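Aminodeoxyfutalosine deaminase (Deinococcus radiodurans, PDB 2IMR) catalyses the zinc-dependent deamination of aminodeoxyfutalosine to futalosine in menaquinone biosynthesis, and also deaminates several adenosine derivatives more weakly. Local coordinates at residues 101-106 with 152-157; 125-130 with 354-359; 338-343 with 373-378. One frame throughout, in Å; residues are numbered along the deposited sequence.

Contacts 1 and 2 are buried and lie side by side, with centres 9 Å apart. They touch through M104 N and L128 O, a probable hydrogen bond. H101 of contact 1 binds the zinc; segment 354-359 of contact 2 starts at D354, an assigned zinc ligand not within bonding distance in this crystal. Contact 1 is the polar one, with a carboxylate taking two backbone N-H groups. Contact 2 has no hydrogen bond across it and joins the loop 125-130 to the start of helix 356-359 by small apolar touches. Contact 3 is partly buried and lies away from the annotated sites. It is aromatic and aliphatic, and joins a short helix to the turn that follows helix 365-374.

Contact 1: 101-106 with 152-157. With ZN (zinc ion), chain B.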
ATOM      1  N   HIS A 101       8.194  -2.384  -1.392  1.00 13.10           N
ATOM      2  CA  HIS A 101       9.013  -3.587  -1.473  1.00 15.53           C
ATOM      3  C   HIS A 101      10.406  -3.122  -1.059  1.00 16.31           C
ATOM      4  O   HIS A 101      11.016  -2.323  -1.772  1.00 16.12           O
ATOM      5  CB  HIS A 101       9.099  -4.125  -2.908  1.00 14.81           C
ATOM      6  CG  HIS A 101       7.806  -4.643  -3.461  1.00 14.89           C
ATOM      7  ND1 HIS A 101       7.633  -5.962  -3.826  1.00 13.77           N
ATOM      8  CD2 HIS A 101       6.654  -4.009  -3.789  1.00 16.29           C
ATOM      9  CE1 HIS A 101       6.435  -6.118  -4.358  1.00 15.72           C
ATOM     10  NE2 HIS A 101       5.820  -4.948  -4.349  1.00 15.07           N
ATOM     11  N   LEU A 102      10.899  -3.590   0.087  1.00 16.20           N
ATOM     12  CA  LEU A 102      12.237  -3.202   0.537  1.00 16.83           C
ATOM     13  C   LEU A 102      13.278  -4.111  -0.112  1.00 17.43           C
ATOM     14  O   LEU A 102      14.471  -3.791  -0.141  1.00 16.90           O
ATOM     15  CB  LEU A 102      12.343  -3.262   2.066  1.00 15.95           C
ATOM     16  CG  LEU A 102      11.399  -2.302   2.800  1.00 15.87           C
ATOM     17  CD1 LEU A 102      11.747  -2.283   4.277  1.00 15.23           C
ATOM     18  CD2 LEU A 102      11.532  -0.890   2.223  1.00 17.36           C
ATOM     19  N   ASP A 103      12.820  -5.253  -0.621  1.00 15.23           N
ATOM     20  CA  ASP A 103      13.682  -6.188  -1.338  1.00 15.32           C
ATOM     21  C   ASP A 103      12.821  -6.772  -2.454  1.00 17.06           C
ATOM     22  O   ASP A 103      11.616  -6.966  -2.279  1.00 16.48           O
ATOM     23  CB  ASP A 103      14.232  -7.300  -0.414  1.00 16.11           C
ATOM     24  CG  ASP A 103      13.291  -8.496  -0.269  1.00 16.19           C
ATOM     25  OD1 ASP A 103      12.237  -8.368   0.393  1.00 15.58           O
ATOM     26  OD2 ASP A 103      13.620  -9.577  -0.810  1.00 17.11           O
ATOM     27  N   MET A 104      13.428  -7.010  -3.612  1.00 16.24           N
ATOM     28  CA  MET A 104      12.702  -7.571  -4.749  1.00 18.09           C
ATOM     29  C   MET A 104      13.558  -8.602  -5.465  1.00 21.51           C
ATOM     30  O   MET A 104      14.694  -8.871  -5.069  1.00 21.22           O
ATOM     31  CB  MET A 104      12.298  -6.469  -5.740  1.00 17.25           C
ATOM     32  CG  MET A 104      11.364  -5.407  -5.164  1.00 18.94           C
ATOM     33  SD  MET A 104      10.868  -4.145  -6.375  1.00 21.66           S
ATOM     34  CE  MET A 104       9.637  -5.049  -7.327  1.00 22.02           C
ATOM     35  N   SER A 105      13.006  -9.175  -6.528  1.00 21.92           N
ATOM     36  CA  SER A 105      13.713 -10.182  -7.298  1.00 23.02           C
ATOM     37  C   SER A 105      13.694  -9.860  -8.782  1.00 23.79           C
ATOM     38  O   SER A 105      12.760  -9.232  -9.279  1.00 22.11           O
ATOM     39  CB  SER A 105      13.071 -11.550  -7.073  1.00 23.60           C
ATOM     40  OG  SER A 105      13.654 -12.528  -7.914  1.00 25.34           O
ATOM     41  N   ALA A 106      14.735 -10.288  -9.489  1.00 23.02           N
ATOM     42  CA  ALA A 106      14.793 -10.067 -10.922  1.00 24.85           C
ATOM     43  C   ALA A 106      13.612 -10.836 -11.508  1.00 25.54           C
ATOM     44  O   ALA A 106      13.070 -10.474 -12.550  1.00 25.90           O
ATOM     45  CB  ALA A 106      16.103 -10.599 -11.488  1.00 24.90           C
ATOM     46  N   ILE A 152       6.186  -5.846   1.172  1.00 15.98           N
ATOM     47  CA  ILE A 152       6.131  -7.100   0.449  1.00 14.76           C
ATOM     48  C   ILE A 152       7.554  -7.645   0.484  1.00 15.69           C
ATOM     49  O   ILE A 152       8.496  -6.959   0.078  1.00 13.98           O
ATOM     50  CB  ILE A 152       5.697  -6.892  -1.012  1.00 14.83           C
ATOM     51  CG1 ILE A 152       4.352  -6.155  -1.062  1.00 13.97           C
ATOM     52  CG2 ILE A 152       5.604  -8.246  -1.724  1.00 15.86           C
ATOM     53  CD1 ILE A 152       3.251  -6.806  -0.233  1.00 15.63           C
ATOM     54  N   VAL A 153       7.704  -8.872   0.971  1.00 15.51           N
ATOM     55  CA  VAL A 153       9.011  -9.512   1.095  1.00 15.90           C
ATOM     56  C   VAL A 153       9.189 -10.666   0.120  1.00 16.65           C
ATOM     57  O   VAL A 153       8.296 -11.504  -0.034  1.00 16.95           O
ATOM     58  CB  VAL A 153       9.219 -10.079   2.527  1.00 16.94           C
ATOM     59  CG1 VAL A 153      10.593 -10.721   2.638  1.00 15.42           C
ATOM     60  CG2 VAL A 153       9.059  -8.981   3.558  1.00 15.02           C
ATOM     61  N   TRP A 154      10.352 -10.718  -0.522  1.00 16.53           N
ATOM     62  CA  TRP A 154      10.651 -11.785  -1.465  1.00 17.21           C
ATOM     63  C   TRP A 154      11.599 -12.828  -0.878  1.00 17.75           C
ATOM     64  O   TRP A 154      11.240 -13.998  -0.730  1.00 17.71           O
ATOM     65  CB  TRP A 154      11.269 -11.224  -2.748  1.00 18.54           C
ATOM     66  CG  TRP A 154      11.705 -12.312  -3.701  1.00 19.62           C
ATOM     67  CD1 TRP A 154      12.910 -12.965  -3.716  1.00 20.39           C
ATOM     68  CD2 TRP A 154      10.907 -12.922  -4.722  1.00 19.95           C
ATOM     69  NE1 TRP A 154      12.905 -13.947  -4.684  1.00 22.47           N
ATOM     70  CE2 TRP A 154      11.688 -13.941  -5.316  1.00 20.83           C
ATOM     71  CE3 TRP A 154       9.605 -12.708  -5.192  1.00 20.28           C
ATOM     72  CZ2 TRP A 154      11.208 -14.744  -6.357  1.00 22.25           C
ATOM     73  CZ3 TRP A 154       9.126 -13.506  -6.228  1.00 20.31           C
ATOM     74  CH2 TRP A 154       9.928 -14.512  -6.798  1.00 22.95           C
ATOM     75  N   ALA A 155      12.812 -12.406  -0.542  1.00 15.95           N
ATOM     76  CA  ALA A 155      13.803 -13.337  -0.004  1.00 17.65           C
ATOM     77  C   ALA A 155      13.539 -13.741   1.438  1.00 16.73           C
ATOM     78  O   ALA A 155      13.365 -12.895   2.304  1.00 18.30           O
ATOM     79  CB  ALA A 155      15.209 -12.733  -0.124  1.00 18.12           C
ATOM     80  N   PRO A 156      13.506 -15.055   1.713  1.00 17.88           N
ATOM     81  CA  PRO A 156      13.268 -15.544   3.074  1.00 18.11           C
ATOM     82  C   PRO A 156      14.243 -14.937   4.095  1.00 18.09           C
ATOM     83  O   PRO A 156      13.862 -14.634   5.227  1.00 17.95           O
ATOM     84  CB  PRO A 156      13.446 -17.052   2.929  1.00 19.30           C
ATOM     85  CG  PRO A 156      12.912 -17.308   1.551  1.00 19.41           C
ATOM     86  CD  PRO A 156      13.521 -16.171   0.748  1.00 18.77           C
ATOM     87  N   GLU A 157      15.497 -14.760   3.696  1.00 18.42           N
ATOM     88  CA  GLU A 157      16.494 -14.191   4.598  1.00 19.20           C
ATOM     89  C   GLU A 157      16.173 -12.745   4.949  1.00 19.27           C
ATOM     90  O   GLU A 157      16.549 -12.259   6.014  1.00 21.13           O
ATOM     91  CB  GLU A 157      17.896 -14.303   3.989  1.00 20.43           C
ATOM     92  CG  GLU A 157      18.511 -15.681   4.186  1.00 25.32           C
ATOM     93  CD  GLU A 157      19.951 -15.771   3.716  1.00 25.62           C
ATOM     94  OE1 GLU A 157      20.742 -14.852   4.021  1.00 27.21           O
ATOM     95  OE2 GLU A 157      20.291 -16.772   3.054  1.00 29.68           O
TER
HETATM   96 ZN    ZN B 500       4.080  -4.092  -5.075  1.00 24.46          ZN
HETATM   97  O   HOH W   1      10.753  -6.354   1.398  1.00 15.45           O
HETATM   98  O   HOH W   2       3.886  -2.892  -6.392  1.00 15.57           O
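D103 holds the backbone of 154-155 with both carboxylate oxygens. W154 N donates to D103 OD1 at 3.1 Å, on the syn side and 20° out of the carboxylate plane. A155 N donates to the syn lone pair of D103 OD2 at 3.0 Å, nearly straight at 176°. D103 CG sits between its own backbone N and carbonyl carbon (chi1 86°), which turns the carboxylate to this loop. A155 is the N-cap of helix 156-163, so D103 is tied to the chain just ahead of that helix, where the helix end would probably favour its negative charge.

The W154 indole takes S105 CB over one face. S105 CB lies 3.3 Å from the centroid of the W154 five-membered ring, a tight CH-pi contact. S105 OG turns to its own helix and caps Y107 N.

I152 CB packs over one face of the H101 ring, 3.6 Å from its centroid, and I152 CG2 reaches H101 CE1 at 3.5 Å. M104 CE lies over the opposite face. The imidazole is thus clasped on both sides while its NE2 binds the zinc ion at 2.1 Å. H99 and H240 also bind the zinc. The arrangement is typical of the amidohydrolase TIM barrel, in which an HxH pair at the end of a strand carries the metal.

Contact 2: 125-130 with 354-359; sequences GRHLRG and DSVASG
L128 reaches from the loop 125-130 to S355, V356 and A357 at the start of helix 356-359. Its CB points toward that helix. CG stands anti to the carbonyl carbon (chi1 -61°) and also lies over one face of the H127 ring, offset toward its rim. The branches then divide. L128 CD2 meets V356 CG2 at 4.0 Å. CD1 touches three residues. L128 CD1 lies 3.8 Å from S355 OG. L128 CD1 is also 3.9 Å from V356 CG2, and the A357 side chain is its third neighbour. V356 CG2 also comes to the edge of the H127 ring, near its plane.

S355 is the N-cap of the helix, and its OG accepts from A357 N at 3.2 Å. This helix follows D354, which lies in the loop after strand 349-351 and is assigned as a zinc ligand, although its OD1 stands beyond bonding distance of the metal here. The contact thus sits at the metal end of the amidohydrolase barrel. S355 also packs on H101 and M104. With an alanine here, A357 N would probably lose its capping acceptor, and the spot where OG meets L128 CD1 is likely to be left less well filled.

Further along, A357 CB rests on G125 CA at 3.7 Å. G125 opens a type I turn that ends at L128, with L128 N bonded to G125 O.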
ATOM      1  N   GLY A 125      15.671  -0.611  -9.930  1.00 18.92           N
ATOM      2  CA  GLY A 125      15.326  -1.771  -9.129  1.00 17.56           C
ATOM      3  C   GLY A 125      16.423  -2.793  -8.893  1.00 18.62           C
ATOM      4  O   GLY A 125      16.323  -3.606  -7.975  1.00 16.43           O
ATOM      5  N   ARG A 126      17.476  -2.758  -9.700  1.00 19.40           N
ATOM      6  CA  ARG A 126      18.558  -3.728  -9.553  1.00 21.69           C
ATOM      7  C   ARG A 126      19.205  -3.790  -8.172  1.00 22.12           C
ATOM      8  O   ARG A 126      19.553  -4.875  -7.705  1.00 22.65           O
ATOM      9  CB  ARG A 126      19.643  -3.483 -10.603  1.00 23.98           C
ATOM     10  CG  ARG A 126      19.219  -3.756 -12.038  1.00 27.00           C
ATOM     11  CD  ARG A 126      20.440  -3.741 -12.934  1.00 28.02           C
ATOM     12  NE  ARG A 126      20.127  -3.530 -14.343  1.00 31.89           N
ATOM     13  CZ  ARG A 126      19.464  -4.385 -15.113  1.00 31.72           C
ATOM     14  NH1 ARG A 126      19.023  -5.536 -14.621  1.00 33.58           N
ATOM     15  NH2 ARG A 126      19.254  -4.087 -16.387  1.00 32.26           N
ATOM     16  N   HIS A 127      19.369  -2.652  -7.507  1.00 22.13           N
ATOM     17  CA  HIS A 127      20.009  -2.671  -6.190  1.00 24.10           C
ATOM     18  C   HIS A 127      19.107  -3.165  -5.059  1.00 24.56           C
ATOM     19  O   HIS A 127      19.588  -3.435  -3.952  1.00 25.13           O
ATOM     20  CB  HIS A 127      20.542  -1.283  -5.822  1.00 25.02           C
ATOM     21  CG  HIS A 127      19.481  -0.333  -5.367  1.00 27.90           C
ATOM     22  ND1 HIS A 127      18.590   0.260  -6.235  1.00 28.78           N
ATOM     23  CD2 HIS A 127      19.144   0.100  -4.130  1.00 29.21           C
ATOM     24  CE1 HIS A 127      17.751   1.019  -5.552  1.00 29.62           C
ATOM     25  NE2 HIS A 127      18.065   0.938  -4.271  1.00 29.39           N
ATOM     26  N   LEU A 128      17.806  -3.277  -5.328  1.00 21.43           N
ATOM     27  CA  LEU A 128      16.850  -3.731  -4.318  1.00 21.60           C
ATOM     28  C   LEU A 128      16.839  -5.247  -4.193  1.00 21.66           C
ATOM     29  O   LEU A 128      15.831  -5.907  -4.474  1.00 21.17           O
ATOM     30  CB  LEU A 128      15.438  -3.238  -4.654  1.00 21.68           C
ATOM     31  CG  LEU A 128      15.264  -1.721  -4.708  1.00 22.79           C
ATOM     32  CD1 LEU A 128      13.822  -1.391  -5.087  1.00 23.93           C
ATOM     33  CD2 LEU A 128      15.622  -1.107  -3.354  1.00 22.89           C
ATOM     34  N   ARG A 129      17.975  -5.790  -3.773  1.00 20.38           N
ATOM     35  CA  ARG A 129      18.136  -7.226  -3.602  1.00 21.52           C
ATOM     36  C   ARG A 129      18.820  -7.519  -2.279  1.00 19.70           C
ATOM     37  O   ARG A 129      19.797  -6.861  -1.926  1.00 18.59           O
ATOM     38  CB  ARG A 129      19.022  -7.803  -4.713  1.00 22.19           C
ATOM     39  CG  ARG A 129      18.616  -7.451  -6.127  1.00 24.05           C
ATOM     40  CD  ARG A 129      17.613  -8.437  -6.696  1.00 21.93           C
ATOM     41  NE  ARG A 129      17.376  -8.149  -8.106  1.00 23.42           N
ATOM     42  CZ  ARG A 129      16.612  -7.158  -8.553  1.00 23.66           C
ATOM     43  NH1 ARG A 129      15.987  -6.359  -7.699  1.00 23.15           N
ATOM     44  NH2 ARG A 129      16.501  -6.945  -9.859  1.00 23.88           N
ATOM     45  N   GLY A 130      18.300  -8.497  -1.548  1.00 19.88           N
ATOM     46  CA  GLY A 130      18.930  -8.900  -0.303  1.00 19.40           C
ATOM     47  C   GLY A 130      18.763  -8.110   0.978  1.00 20.04           C
ATOM     48  O   GLY A 130      18.184  -7.021   1.017  1.00 17.34           O
ATOM     49  N   ASP A 354       5.139   2.231  -3.107  1.00 15.17           N
ATOM     50  CA  ASP A 354       5.602   1.103  -3.910  1.00 15.89           C
ATOM     51  C   ASP A 354       7.121   1.135  -3.682  1.00 14.80           C
ATOM     52  O   ASP A 354       7.602   1.958  -2.906  1.00 17.02           O
ATOM     53  CB  ASP A 354       5.273   1.309  -5.390  1.00 17.88           C
ATOM     54  CG  ASP A 354       5.065   0.005  -6.125  1.00 17.92           C
ATOM     55  OD1 ASP A 354       5.403  -1.055  -5.566  1.00 21.47           O
ATOM     56  OD2 ASP A 354       4.570   0.040  -7.268  1.00 19.77           O
ATOM     57  N   SER A 355       7.880   0.250  -4.318  1.00 15.96           N
ATOM     58  CA  SER A 355       9.337   0.264  -4.129  1.00 14.81           C
ATOM     59  C   SER A 355       9.891   1.558  -4.729  1.00 15.06           C
ATOM     60  O   SER A 355       9.223   2.204  -5.538  1.00 14.56           O
ATOM     61  CB  SER A 355       9.984  -0.934  -4.826  1.00 14.30           C
ATOM     62  OG  SER A 355      10.257  -0.638  -6.182  1.00 15.69           O
ATOM     63  N   VAL A 356      11.110   1.936  -4.349  1.00 15.28           N
ATOM     64  CA  VAL A 356      11.697   3.167  -4.876  1.00 16.52           C
ATOM     65  C   VAL A 356      12.051   3.075  -6.358  1.00 18.01           C
ATOM     66  O   VAL A 356      12.344   4.089  -6.998  1.00 18.50           O
ATOM     67  CB  VAL A 356      12.968   3.569  -4.097  1.00 17.38           C
ATOM     68  CG1 VAL A 356      12.606   3.913  -2.662  1.00 18.06           C
ATOM     69  CG2 VAL A 356      13.985   2.441  -4.143  1.00 19.51           C
ATOM     70  N   ALA A 357      12.033   1.866  -6.910  1.00 17.86           N
ATOM     71  CA  ALA A 357      12.344   1.704  -8.324  1.00 18.26           C
ATOM     72  C   ALA A 357      11.351   2.506  -9.165  1.00 19.10           C
ATOM     73  O   ALA A 357      11.728   3.113 -10.169  1.00 18.15           O
ATOM     74  CB  ALA A 357      12.293   0.235  -8.718  1.00 18.90           C
ATOM     75  N   SER A 358      10.088   2.518  -8.745  1.00 17.75           N
ATOM     76  CA  SER A 358       9.055   3.244  -9.481  1.00 16.52           C
ATOM     77  C   SER A 358       8.394   4.360  -8.677  1.00 17.83           C
ATOM     78  O   SER A 358       7.758   5.248  -9.253  1.00 17.26           O
ATOM     79  CB  SER A 358       7.974   2.267  -9.973  1.00 15.89           C
ATOM     80  OG  SER A 358       7.282   1.659  -8.891  1.00 16.79           O
ATOM     81  N   GLY A 359       8.551   4.324  -7.357  1.00 16.23           N
ATOM     82  CA  GLY A 359       7.935   5.337  -6.513  1.00 17.07           C
ATOM     83  C   GLY A 359       8.817   6.489  -6.055  1.00 16.89           C
ATOM     84  O   GLY A 359       8.366   7.346  -5.297  1.00 16.15           O
TER

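Contact 3: 338-343 with 373-378; sequences DWPAFA and QLYPGL
W339 O accepts from A343 N at 2.8 Å, a helical bond in the first turn of helix 339-344. From this turn the W339 side chain extends to Y375 and L378. The helix begins at D338, whose OD1 caps A341 N at 3.1 Å and is met from above the carboxylate plane.

W339 CB lies squarely over one face of the Y375 ring, 3.8 Å from its centroid. L374 CB lies over the opposite face, so the phenol is held flat between the two. W339 CG is anti to the backbone N (chi1 -161°), and the indole then crosses Y375 at about a right angle. The edge of the indole is turned to the Y375 face, with planes at 71° and centroids of the five-membered ring and the phenol 5.7 Å apart. This is an edge-to-face pair. W339 CE3 closes it against Y375 CE1 at 3.7 Å. P340 adds its CD, 3.7 Å from Y375 CD2. Y375 OH bonds to F337 O, just ahead of the same short helix.

L378 comes over one face of the indole. L378 CD2 lies 3.7 Å from the centroid of the W339 five-membered ring, a CH-pi contact. A type I turn from Y375 to L378, with L378 N bonded to Y375 O, brings both side chains to W339.

Deeper in, the indole packs on V349 and L351 of strand 349-351 and on V382, L383 and A386 of helix 380-395. L378 also reaches L383. The contact thus ties helix 339-344 to the turn that follows helix 365-374, beside helix 380-395 and strand 349-351.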
ATOM      1  N   ASP A 338      -8.760   5.698  -9.905  1.00 15.78           N
ATOM      2  CA  ASP A 338      -9.947   6.545  -9.795  1.00 18.57           C
ATOM      3  C   ASP A 338     -10.349   6.684  -8.329  1.00 17.43           C
ATOM      4  O   ASP A 338     -11.305   6.061  -7.876  1.00 17.61           O
ATOM      5  CB  ASP A 338     -11.108   5.939 -10.593  1.00 18.61           C
ATOM      6  CG  ASP A 338     -12.206   6.949 -10.876  1.00 21.84           C
ATOM      7  OD1 ASP A 338     -12.306   7.938 -10.122  1.00 22.43           O
ATOM      8  OD2 ASP A 338     -12.968   6.750 -11.842  1.00 18.94           O
ATOM      9  N   TRP A 339      -9.617   7.501  -7.581  1.00 16.44           N
ATOM     10  CA  TRP A 339      -9.921   7.666  -6.167  1.00 18.19           C
ATOM     11  C   TRP A 339     -11.352   8.158  -5.937  1.00 19.19           C
ATOM     12  O   TRP A 339     -12.074   7.611  -5.103  1.00 19.52           O
ATOM     13  CB  TRP A 339      -8.929   8.636  -5.513  1.00 18.81           C
ATOM     14  CG  TRP A 339      -8.871   8.520  -4.014  1.00 19.80           C
ATOM     15  CD1 TRP A 339      -9.921   8.326  -3.160  1.00 21.20           C
ATOM     16  CD2 TRP A 339      -7.705   8.645  -3.192  1.00 19.58           C
ATOM     17  NE1 TRP A 339      -9.481   8.328  -1.858  1.00 20.92           N
ATOM     18  CE2 TRP A 339      -8.125   8.521  -1.850  1.00 20.74           C
ATOM     19  CE3 TRP A 339      -6.345   8.854  -3.461  1.00 18.42           C
ATOM     20  CZ2 TRP A 339      -7.233   8.598  -0.775  1.00 19.64           C
ATOM     21  CZ3 TRP A 339      -5.456   8.933  -2.395  1.00 18.20           C
ATOM     22  CH2 TRP A 339      -5.905   8.804  -1.067  1.00 18.26           C
ATOM     23  N   PRO A 340     -11.783   9.197  -6.667  1.00 20.81           N
ATOM     24  CA  PRO A 340     -13.159   9.651  -6.427  1.00 22.39           C
ATOM     25  C   PRO A 340     -14.222   8.560  -6.574  1.00 22.37           C
ATOM     26  O   PRO A 340     -15.190   8.525  -5.807  1.00 23.41           O
ATOM     27  CB  PRO A 340     -13.337  10.808  -7.416  1.00 22.34           C
ATOM     28  CG  PRO A 340     -12.234  10.622  -8.420  1.00 27.04           C
ATOM     29  CD  PRO A 340     -11.090  10.075  -7.622  1.00 21.80           C
ATOM     30  N   ALA A 341     -14.035   7.662  -7.539  1.00 22.67           N
ATOM     31  CA  ALA A 341     -14.986   6.574  -7.757  1.00 21.64           C
ATOM     32  C   ALA A 341     -14.969   5.599  -6.578  1.00 21.89           C
ATOM     33  O   ALA A 341     -16.018   5.148  -6.117  1.00 20.32           O
ATOM     34  CB  ALA A 341     -14.656   5.841  -9.055  1.00 23.33           C
ATOM     35  N   PHE A 342     -13.776   5.275  -6.088  1.00 19.66           N
ATOM     36  CA  PHE A 342     -13.645   4.363  -4.959  1.00 19.85           C
ATOM     37  C   PHE A 342     -14.188   4.997  -3.680  1.00 19.80           C
ATOM     38  O   PHE A 342     -14.833   4.330  -2.867  1.00 19.62           O
ATOM     39  CB  PHE A 342     -12.179   3.961  -4.774  1.00 19.78           C
ATOM     40  CG  PHE A 342     -11.750   2.810  -5.649  1.00 18.74           C
ATOM     41  CD1 PHE A 342     -11.812   1.501  -5.177  1.00 21.06           C
ATOM     42  CD2 PHE A 342     -11.299   3.032  -6.946  1.00 19.89           C
ATOM     43  CE1 PHE A 342     -11.430   0.424  -5.989  1.00 20.00           C
ATOM     44  CE2 PHE A 342     -10.914   1.965  -7.766  1.00 18.73           C
ATOM     45  CZ  PHE A 342     -10.980   0.659  -7.284  1.00 18.33           C
ATOM     46  N   ALA A 343     -13.925   6.287  -3.508  1.00 19.79           N
ATOM     47  CA  ALA A 343     -14.396   7.009  -2.332  1.00 23.18           C
ATOM     48  C   ALA A 343     -15.924   7.026  -2.316  1.00 23.43           C
ATOM     49  O   ALA A 343     -16.549   6.770  -1.289  1.00 24.92           O
ATOM     50  CB  ALA A 343     -13.858   8.426  -2.347  1.00 22.66           C
ATOM     51  N   GLN A 373      -2.589  16.759  -6.624  1.00 19.64           N
ATOM     52  CA  GLN A 373      -2.524  17.210  -8.003  1.00 19.46           C
ATOM     53  C   GLN A 373      -3.363  16.326  -8.928  1.00 20.12           C
ATOM     54  O   GLN A 373      -3.987  16.815  -9.872  1.00 18.67           O
ATOM     55  CB  GLN A 373      -1.065  17.237  -8.448  1.00 21.59           C
ATOM     56  CG  GLN A 373      -0.194  18.002  -7.466  1.00 20.36           C
ATOM     57  CD  GLN A 373       1.281  17.899  -7.770  1.00 25.04           C
ATOM     58  OE1 GLN A 373       1.712  17.059  -8.564  1.00 24.51           O
ATOM     59  NE2 GLN A 373       2.073  18.753  -7.124  1.00 22.71           N
ATOM     60  N   LEU A 374      -3.383  15.025  -8.652  1.00 18.29           N
ATOM     61  CA  LEU A 374      -4.163  14.091  -9.465  1.00 17.77           C
ATOM     62  C   LEU A 374      -5.666  14.280  -9.313  1.00 18.48           C
ATOM     63  O   LEU A 374      -6.422  14.120 -10.273  1.00 17.64           O
ATOM     64  CB  LEU A 374      -3.847  12.641  -9.083  1.00 17.05           C
ATOM     65  CG  LEU A 374      -2.467  12.055  -9.360  1.00 16.20           C
ATOM     66  CD1 LEU A 374      -2.405  10.639  -8.763  1.00 15.67           C
ATOM     67  CD2 LEU A 374      -2.210  12.015 -10.857  1.00 15.61           C
ATOM     68  N   TYR A 375      -6.104  14.602  -8.102  1.00 20.24           N
ATOM     69  CA  TYR A 375      -7.529  14.738  -7.836  1.00 20.48           C
ATOM     70  C   TYR A 375      -7.940  16.123  -7.349  1.00 22.54           C
ATOM     71  O   TYR A 375      -8.242  16.318  -6.168  1.00 21.39           O
ATOM     72  CB  TYR A 375      -7.942  13.672  -6.821  1.00 20.45           C
ATOM     73  CG  TYR A 375      -7.336  12.312  -7.123  1.00 18.77           C
ATOM     74  CD1 TYR A 375      -6.300  11.797  -6.342  1.00 18.84           C
ATOM     75  CD2 TYR A 375      -7.774  11.563  -8.212  1.00 19.20           C
ATOM     76  CE1 TYR A 375      -5.714  10.567  -6.643  1.00 16.58           C
ATOM     77  CE2 TYR A 375      -7.200  10.334  -8.520  1.00 16.75           C
ATOM     78  CZ  TYR A 375      -6.171   9.844  -7.736  1.00 17.94           C
ATOM     79  OH  TYR A 375      -5.592   8.639  -8.056  1.00 17.52           O
ATOM     80  N   PRO A 376      -7.987  17.100  -8.268  1.00 24.46           N
ATOM     81  CA  PRO A 376      -8.362  18.479  -7.936  1.00 28.81           C
ATOM     82  C   PRO A 376      -9.709  18.637  -7.236  1.00 32.43           C
ATOM     83  O   PRO A 376      -9.871  19.512  -6.391  1.00 35.28           O
ATOM     84  CB  PRO A 376      -8.317  19.184  -9.290  1.00 27.73           C
ATOM     85  CG  PRO A 376      -8.668  18.089 -10.254  1.00 25.79           C
ATOM     86  CD  PRO A 376      -7.847  16.934  -9.724  1.00 25.57           C
ATOM     87  N   GLY A 377     -10.674  17.790  -7.580  1.00 34.82           N
ATOM     88  CA  GLY A 377     -11.984  17.896  -6.959  1.00 34.87           C
ATOM     89  C   GLY A 377     -12.121  17.125  -5.659  1.00 35.12           C
ATOM     90  O   GLY A 377     -13.104  17.287  -4.931  1.00 34.99           O
ATOM     91  N   LEU A 378     -11.134  16.289  -5.359  1.00 33.22           N
ATOM     92  CA  LEU A 378     -11.166  15.483  -4.146  1.00 32.27           C
ATOM     93  C   LEU A 378     -10.754  16.284  -2.911  1.00 32.26           C
ATOM     94  O   LEU A 378      -9.736  16.976  -2.911  1.00 31.37           O
ATOM     95  CB  LEU A 378     -10.247  14.272  -4.314  1.00 32.80           C
ATOM     96  CG  LEU A 378     -10.364  13.150  -3.281  1.00 34.01           C
ATOM     97  CD1 LEU A 378     -11.771  12.569  -3.318  1.00 34.74           C
ATOM     98  CD2 LEU A 378      -9.336  12.071  -3.589  1.00 32.63           C
TER